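Local structure of transcriptional regulator, ROK family (Vibrio cholerae O1 biovar eltor, 1Z05) at residues 112-117 and 175-180; 142-147 and 193-198; 180-185 and 213-218. The protein probably binds DNA and regulates transcription linked to carbohydrate metabolism, as a zinc-containing ROK-family homologue of the Escherichia coli repressor Mlc. One frame throughout, in Å; residues are numbered along the deposited sequence.

Interaction 1: 112-117 and 175-180; sequences SMRLGR and TLPGLV. With SO4 (sulfate ion), chain C; SO4 (sulfate ion), chain D.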
# COMPACT_ATOMS: atom_id res chain seq x y z
N SER A 112 3.45 -10.38 -24.76
CA SER A 112 3.94 -9.40 -23.80
C SER A 112 4.73 -8.39 -24.60
O SER A 112 5.58 -8.76 -25.42
CB SER A 112 4.80 -10.06 -22.73
OG SER A 112 5.17 -9.13 -21.72
N MET A 113 4.41 -7.11 -24.40
CA MET A 113 5.03 -6.03 -25.13
C MET A 113 5.69 -5.02 -24.20
O MET A 113 5.25 -4.82 -23.06
CB MET A 113 3.97 -5.32 -25.98
CG MET A 113 3.32 -6.21 -27.02
SD MET A 113 1.90 -5.43 -27.82
CE MET A 113 2.72 -4.34 -28.97
N ARG A 114 6.75 -4.40 -24.68
CA ARG A 114 7.29 -3.22 -24.02
C ARG A 114 7.32 -2.06 -25.00
O ARG A 114 7.87 -2.18 -26.10
CB ARG A 114 8.69 -3.46 -23.45
CG ARG A 114 9.33 -2.17 -22.89
CD ARG A 114 10.74 -2.37 -22.35
NE ARG A 114 11.36 -1.07 -22.08
CZ ARG A 114 11.16 -0.37 -20.97
NH1 ARG A 114 10.38 -0.85 -20.00
NH2 ARG A 114 11.73 0.82 -20.83
N LEU A 115 6.72 -0.94 -24.60
CA LEU A 115 6.91 0.32 -25.29
C LEU A 115 8.05 1.05 -24.61
O LEU A 115 7.88 1.64 -23.54
CB LEU A 115 5.62 1.17 -25.29
CG LEU A 115 5.64 2.47 -26.13
CD1 LEU A 115 6.02 2.19 -27.59
CD2 LEU A 115 4.30 3.20 -26.06
N GLY A 116 9.24 0.98 -25.21
CA GLY A 116 10.43 1.63 -24.67
C GLY A 116 10.71 2.93 -25.38
O GLY A 116 9.93 3.35 -26.24
N ARG A 117 11.83 3.57 -25.04
CA ARG A 117 12.19 4.86 -25.63
C ARG A 117 12.70 4.69 -27.05
O ARG A 117 13.87 4.36 -27.27
CB ARG A 117 13.22 5.59 -24.75
CG ARG A 117 12.68 5.96 -23.37
CD ARG A 117 13.82 6.25 -22.40
NE ARG A 117 13.35 6.89 -21.17
CZ ARG A 117 12.86 6.25 -20.11
NH1 ARG A 117 12.76 4.92 -20.11
NH2 ARG A 117 12.47 6.93 -19.04
N THR A 175 3.95 -3.14 -20.97
CA THR A 175 4.56 -2.37 -19.90
C THR A 175 5.36 -1.24 -20.52
O THR A 175 5.79 -1.34 -21.67
CB THR A 175 5.46 -3.25 -18.99
OG1 THR A 175 6.44 -3.92 -19.80
CG2 THR A 175 4.62 -4.30 -18.26
N LEU A 176 5.50 -0.15 -19.77
CA LEU A 176 6.12 1.06 -20.29
C LEU A 176 6.44 1.99 -19.13
O LEU A 176 5.79 1.93 -18.09
CB LEU A 176 5.16 1.77 -21.27
CG LEU A 176 3.78 2.22 -20.77
CD1 LEU A 176 3.32 3.42 -21.54
CD2 LEU A 176 2.76 1.10 -20.89
N PRO A 177 7.44 2.87 -19.30
CA PRO A 177 7.68 3.91 -18.28
C PRO A 177 6.54 4.94 -18.30
O PRO A 177 5.80 5.02 -19.29
CB PRO A 177 8.99 4.55 -18.74
CG PRO A 177 9.01 4.31 -20.25
CD PRO A 177 8.38 2.95 -20.43
N GLY A 178 6.39 5.71 -17.23
CA GLY A 178 5.40 6.79 -17.21
C GLY A 178 4.23 6.60 -16.26
O GLY A 178 4.22 5.66 -15.48
N LEU A 179 3.25 7.49 -16.34
CA LEU A 179 2.06 7.40 -15.49
C LEU A 179 1.00 6.54 -16.15
O LEU A 179 0.53 6.84 -17.25
CB LEU A 179 1.51 8.80 -15.15
CG LEU A 179 2.42 9.83 -14.49
CD1 LEU A 179 1.66 11.13 -14.20
CD2 LEU A 179 3.07 9.30 -13.21
N VAL A 180 0.62 5.46 -15.47
CA VAL A 180 -0.27 4.46 -16.05
C VAL A 180 -1.39 4.13 -15.07
O VAL A 180 -1.13 3.79 -13.90
CB VAL A 180 0.51 3.18 -16.47
CG1 VAL A 180 -0.42 2.10 -17.02
CG2 VAL A 180 1.64 3.50 -17.47
S SO4 C . 14.62 2.23 -22.54
O1 SO4 C . 15.06 0.84 -22.54
O2 SO4 C . 14.89 2.86 -21.25
O3 SO4 C . 15.36 2.91 -23.60
O4 SO4 C . 13.18 2.29 -22.79
S SO4 D . 13.39 4.58 -16.19
O1 SO4 D . 12.98 3.21 -15.89
O2 SO4 D . 14.21 5.09 -15.10
O3 SO4 D . 14.16 4.59 -17.42
O4 SO4 D . 12.21 5.43 -16.36
O HOH W 1 6.33 -6.48 -20.68
O HOH W 2 9.18 -3.65 -19.55
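With chi1 at 174° and the chain extended as far as NE, Arg114 reaches past Thr175 and Pro177, while Thr175, with chi1 at 55°, holds OG1 on the same face of the sheet. The two residues are paired in parallel strands, 108-116 and 168-176, of the five-stranded mixed sheet of an ASKHA-type fold. The register rests on two backbone bonds, Thr175 N to Met113 O at 3.0 Å and Leu115 N to Thr175 O at 3.1 Å. On the face away from Arg114 and Thr175, Leu115 CB and Leu176 CB touch. Two waters bind Thr175 OG1, one shared with Ser112 OG and Met113 O, the other with Arg114 NH1, whose charge is paired mainly with Asp217. Pro177 CD lies 3.4 Å from Leu115 O, a buried carbonyl with no hydrogen-bond partner, and Pro177 CG meets Arg117 NH1. Of two sulfate ions, probably from the crystallisation liquor, the first (chain C) lies between Arg114 and Arg117. Its O4, at the edge and in the plane of the guanidinium, is gripped twice, 2.8 Å from Arg114 NH2 and 2.9 Å from Arg117 N. Arg117 NH2 donates to O4 of the second sulfate (chain D) at 3.1 Å.

Interaction 2: 142-147 and 193-198; sequences IDQDDV and YNVKNL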
# COMPACT_ATOMS: atom_id res chain seq x y z
N ILE A 142 6.41 10.01 -32.45
CA ILE A 142 6.49 10.75 -31.19
C ILE A 142 5.10 11.04 -30.63
O ILE A 142 4.83 10.84 -29.44
CB ILE A 142 7.27 12.09 -31.37
CG1 ILE A 142 8.76 11.82 -31.67
CG2 ILE A 142 7.08 13.01 -30.17
CD1 ILE A 142 9.52 11.04 -30.58
N ASP A 143 4.22 11.53 -31.50
CA ASP A 143 2.89 11.96 -31.10
C ASP A 143 1.92 10.80 -30.95
O ASP A 143 1.95 9.86 -31.73
CB ASP A 143 2.35 13.00 -32.09
CG ASP A 143 3.08 14.34 -31.98
OD1 ASP A 143 3.38 14.77 -30.85
OD2 ASP A 143 3.35 14.95 -33.03
N GLN A 144 1.07 10.92 -29.93
CA GLN A 144 0.11 9.90 -29.48
C GLN A 144 -0.59 9.12 -30.60
O GLN A 144 -0.52 7.89 -30.64
CB GLN A 144 -0.92 10.57 -28.57
CG GLN A 144 -1.85 9.62 -27.81
CD GLN A 144 -2.86 10.38 -26.98
OE1 GLN A 144 -2.49 11.12 -26.07
NE2 GLN A 144 -4.14 10.21 -27.28
N ASP A 145 -1.29 9.84 -31.48
CA ASP A 145 -2.04 9.20 -32.56
C ASP A 145 -1.15 8.35 -33.46
O ASP A 145 -1.55 7.26 -33.87
CB ASP A 145 -2.80 10.24 -33.40
CG ASP A 145 -3.95 10.89 -32.64
OD1 ASP A 145 -4.37 10.36 -31.58
OD2 ASP A 145 -4.46 11.93 -33.11
N ASP A 146 0.04 8.86 -33.76
CA ASP A 146 1.00 8.19 -34.64
C ASP A 146 1.63 6.98 -33.96
O ASP A 146 1.84 5.95 -34.59
CB ASP A 146 2.10 9.16 -35.10
CG ASP A 146 1.55 10.37 -35.83
OD1 ASP A 146 0.75 10.20 -36.78
OD2 ASP A 146 1.92 11.50 -35.47
N VAL A 147 1.93 7.13 -32.67
CA VAL A 147 2.45 6.03 -31.86
C VAL A 147 1.45 4.88 -31.82
O VAL A 147 1.82 3.72 -32.04
CB VAL A 147 2.78 6.49 -30.41
CG1 VAL A 147 3.17 5.30 -29.54
CG2 VAL A 147 3.90 7.52 -30.42
N TYR A 193 7.73 9.94 -25.65
CA TYR A 193 6.57 10.17 -26.50
C TYR A 193 5.72 11.33 -25.98
O TYR A 193 5.72 11.62 -24.78
CB TYR A 193 5.72 8.90 -26.63
CG TYR A 193 6.49 7.69 -27.10
CD1 TYR A 193 6.78 7.50 -28.45
CD2 TYR A 193 6.94 6.73 -26.19
CE1 TYR A 193 7.49 6.39 -28.89
CE2 TYR A 193 7.66 5.60 -26.62
CZ TYR A 193 7.93 5.45 -27.98
OH TYR A 193 8.63 4.36 -28.44
N ASN A 194 5.04 12.00 -26.89
CA ASN A 194 4.12 13.06 -26.54
C ASN A 194 2.73 12.47 -26.33
O ASN A 194 1.94 12.35 -27.28
CB ASN A 194 4.11 14.15 -27.62
CG ASN A 194 3.16 15.29 -27.30
OD1 ASN A 194 2.84 15.55 -26.14
ND2 ASN A 194 2.71 15.98 -28.35
N VAL A 195 2.44 12.09 -25.09
CA VAL A 195 1.22 11.37 -24.73
C VAL A 195 0.40 12.11 -23.68
O VAL A 195 0.94 12.70 -22.75
CB VAL A 195 1.56 9.93 -24.26
CG1 VAL A 195 0.41 9.30 -23.48
CG2 VAL A 195 1.92 9.07 -25.46
N LYS A 196 -0.92 12.10 -23.87
CA LYS A 196 -1.86 12.65 -22.90
C LYS A 196 -3.10 11.77 -22.86
O LYS A 196 -3.95 11.82 -23.76
CB LYS A 196 -2.23 14.09 -23.27
CG LYS A 196 -2.98 14.85 -22.17
CD LYS A 196 -3.27 16.29 -22.61
CE LYS A 196 -3.72 17.16 -21.44
NZ LYS A 196 -3.85 18.60 -21.86
N ASN A 197 -3.20 10.97 -21.80
CA ASN A 197 -4.35 10.09 -21.56
C ASN A 197 -4.67 9.15 -22.72
O ASN A 197 -5.81 9.06 -23.17
CB ASN A 197 -5.58 10.91 -21.14
CG ASN A 197 -5.37 11.64 -19.82
OD1 ASN A 197 -4.84 11.08 -18.86
ND2 ASN A 197 -5.80 12.90 -19.77
N LEU A 198 -3.65 8.44 -23.20
CA LEU A 198 -3.83 7.47 -24.28
C LEU A 198 -4.49 6.19 -23.75
O LEU A 198 -3.94 5.51 -22.88
CB LEU A 198 -2.50 7.15 -24.98
CG LEU A 198 -2.46 5.96 -25.94
CD1 LEU A 198 -3.26 6.22 -27.22
CD2 LEU A 198 -1.03 5.55 -26.28
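The N-terminus of helix 144-161 meets the loop between strand 186-189 and helix 200-208 through a single backbone bridge, Asp143 with Asn194; farther along that loop, Asn197 and Leu198 both face Val187, a G1 beta bulge that fits it against strand 186-189. Asn194 N donates to Ile142 O at 2.8 Å, from above the carbonyl plane, and a weak return bond runs from Gln144 N to Asn194 O. Asp143, the N-cap residue, makes no capping bond with its side chain; instead its OD1 accepts Asn194 ND2 at 2.9 Å. That oxygen is met nearly end-on and lies close to the plane of the amide, although carboxylate and amide planes are turned 68° apart. Next to these polar groups, Val147 CG2 presses on Tyr193 CD1 at 3.5 Å, the valine roughly perpendicular to the tyrosine side chain. Ile142 O sits at the edge of the same ring.

Gln144 carries the far end of the contact. Its CG stands opposite the backbone N (chi1 -170°) and the chain stays extended, which carries the amide along the loop. On the way CG packs on Leu198 CD1 at 3.7 Å, the two side chains running antiparallel. Gln144 OE1 lies 2.8 Å from Lys196 O, a close approach of two acceptors and not a hydrogen bond, but accepts Lys196 N at 2.9 Å, in its own carbonyl plane.

Interaction 3: 180-185 and 213-218; sequences VNSEQG and FVANDT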
# COMPACT_ATOMS: atom_id res chain seq x y z
N VAL A 180 0.62 5.46 -15.47
CA VAL A 180 -0.27 4.46 -16.05
C VAL A 180 -1.39 4.13 -15.07
O VAL A 180 -1.13 3.79 -13.90
CB VAL A 180 0.51 3.18 -16.47
CG1 VAL A 180 -0.42 2.10 -17.02
CG2 VAL A 180 1.64 3.50 -17.47
N ASN A 181 -2.62 4.26 -15.54
CA ASN A 181 -3.77 3.74 -14.81
C ASN A 181 -4.06 2.32 -15.32
O ASN A 181 -4.60 2.13 -16.42
CB ASN A 181 -4.99 4.65 -14.99
CG ASN A 181 -6.18 4.23 -14.13
OD1 ASN A 181 -6.46 3.04 -13.95
ND2 ASN A 181 -6.89 5.21 -13.60
N SER A 182 -3.69 1.33 -14.51
CA SER A 182 -3.81 -0.08 -14.85
C SER A 182 -5.26 -0.57 -14.93
O SER A 182 -5.61 -1.35 -15.83
CB SER A 182 -3.05 -0.94 -13.84
OG SER A 182 -1.69 -0.99 -14.18
N GLU A 183 -6.07 -0.13 -13.98
CA GLU A 183 -7.50 -0.43 -13.93
C GLU A 183 -8.18 -0.09 -15.26
O GLU A 183 -9.01 -0.85 -15.75
CB GLU A 183 -8.16 0.35 -12.78
CG GLU A 183 -9.63 -0.02 -12.47
CD GLU A 183 -10.30 0.95 -11.49
OE1 GLU A 183 -9.79 2.08 -11.28
OE2 GLU A 183 -11.36 0.58 -10.92
N GLN A 184 -7.81 1.05 -15.83
CA GLN A 184 -8.46 1.57 -17.04
C GLN A 184 -7.67 1.34 -18.33
O GLN A 184 -8.22 1.44 -19.42
CB GLN A 184 -8.77 3.06 -16.87
CG GLN A 184 -9.69 3.40 -15.68
CD GLN A 184 -11.18 3.25 -15.98
OE1 GLN A 184 -11.92 4.23 -16.01
NE2 GLN A 184 -11.63 2.01 -16.17
N GLY A 185 -6.39 1.01 -18.20
CA GLY A 185 -5.53 0.80 -19.38
C GLY A 185 -5.12 2.10 -20.04
O GLY A 185 -4.91 2.14 -21.26
N PHE A 213 -3.66 -6.01 -20.53
CA PHE A 213 -3.14 -5.63 -19.22
C PHE A 213 -2.00 -4.65 -19.44
O PHE A 213 -0.96 -5.00 -20.02
CB PHE A 213 -2.65 -6.89 -18.47
CG PHE A 213 -3.75 -7.89 -18.26
CD1 PHE A 213 -4.55 -7.83 -17.12
CD2 PHE A 213 -4.04 -8.85 -19.23
CE1 PHE A 213 -5.59 -8.73 -16.94
CE2 PHE A 213 -5.09 -9.74 -19.06
CZ PHE A 213 -5.86 -9.68 -17.91
N VAL A 214 -2.19 -3.42 -18.96
CA VAL A 214 -1.25 -2.33 -19.16
C VAL A 214 -0.71 -1.94 -17.79
O VAL A 214 -1.48 -1.82 -16.84
CB VAL A 214 -1.96 -1.09 -19.78
CG1 VAL A 214 -0.94 -0.03 -20.17
CG2 VAL A 214 -2.80 -1.49 -21.00
N ALA A 215 0.61 -1.77 -17.68
CA ALA A 215 1.18 -1.34 -16.39
C ALA A 215 2.46 -0.54 -16.55
O ALA A 215 3.16 -0.63 -17.57
CB ALA A 215 1.41 -2.56 -15.46
N ASN A 216 2.77 0.26 -15.54
CA ASN A 216 4.07 0.90 -15.43
C ASN A 216 5.14 -0.19 -15.30
O ASN A 216 4.96 -1.16 -14.56
CB ASN A 216 4.10 1.85 -14.24
CG ASN A 216 5.49 2.35 -13.92
OD1 ASN A 216 6.21 1.73 -13.16
ND2 ASN A 216 5.86 3.49 -14.50
N ASP A 217 6.25 -0.01 -16.01
CA ASP A 217 7.28 -1.04 -16.11
C ASP A 217 7.97 -1.38 -14.80
O ASP A 217 8.26 -2.55 -14.56
CB ASP A 217 8.29 -0.75 -17.23
CG ASP A 217 9.01 0.60 -17.08
OD1 ASP A 217 8.71 1.38 -16.15
OD2 ASP A 217 9.90 0.87 -17.92
N THR A 218 8.23 -0.38 -13.96
CA THR A 218 8.92 -0.61 -12.68
C THR A 218 8.05 -1.44 -11.72
O THR A 218 8.54 -2.34 -11.04
CB THR A 218 9.36 0.72 -12.02
OG1 THR A 218 10.30 1.38 -12.88
CG2 THR A 218 10.02 0.48 -10.65
O HOH W 3 0.83 0.58 -13.44
O HOH W 4 -4.71 -2.73 -17.82
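Ser182 and Val214 are joined by the one direct hydrogen bond of this contact, and the serine can be followed outward from its CB. CB lies 3.5 Å from Val214 O. With chi1 at -82°, OG is placed beside the backbone N and opposite the carbonyl carbon, which directs it at the edge strand 212-216. There OG donates to Val214 O at 2.8 Å, in the carbonyl plane and on a lone pair, with a C=O...O angle of 144°. Ser182 OG also lies against Ala215 CA and CB, and accepts from a water that in turn accepts from Asn216 N at 2.9 Å. A second water links Ser182 O, to which it donates at 2.6 Å, with Val214 N. The short turn after strand 179-181 is therefore attached to the outermost strand of the sheet by one direct bond and two water bridges, without a beta bridge between them.

Apolar packing flanks these bonds. Val180 CG1 meets Val214 CG1 at 3.8 Å, the two side chains set crosswise, and Val180 CB and CG2 rest against the backbone of Asn216. The second methyl of Val214, CG2, abuts Gly185 CA at 3.9 Å; Gly185 has positive phi, which favours glycine. The turn is organised internally by an Asx motif, with Asn181 OD1 accepting Gln184 N. Asn216 is the N-cap of helix 217-228: its OD1 accepts Thr218 N weakly and also Arg219 N, and its ND2 binds Gly178 O.

Chemically, the buried edge-strand groups Val214 N, Val214 O and Asn216 N all find partners in the serine or its waters, so the turn meets the polar needs of this edge while the valines supply the apolar contact.

How the interactions relate
Interactions 1 and 3 share Val180 and meet on neighbouring strands 168-176 and 212-216; their centres are 9 Å apart. A salt bridge from Arg114 NH1 to Asp217 OD2, 2.7 Å, ties the arginine of interaction 1 to the helix that begins in interaction 3, and Leu176 O lies 2.9 Å from Asp217 N. Interaction 2, 13 Å from interaction 1 between centres, joins it through Tyr193 OH, 2.7 Å from Gly116 O, a probable hydrogen bond. Interactions 2 and 3 do not touch. The sulfates lie at interaction 1, where the Arg117 side chain is about 11 Å from that of the zinc ligand His269; interactions 2 and 3 lie away from the zinc site.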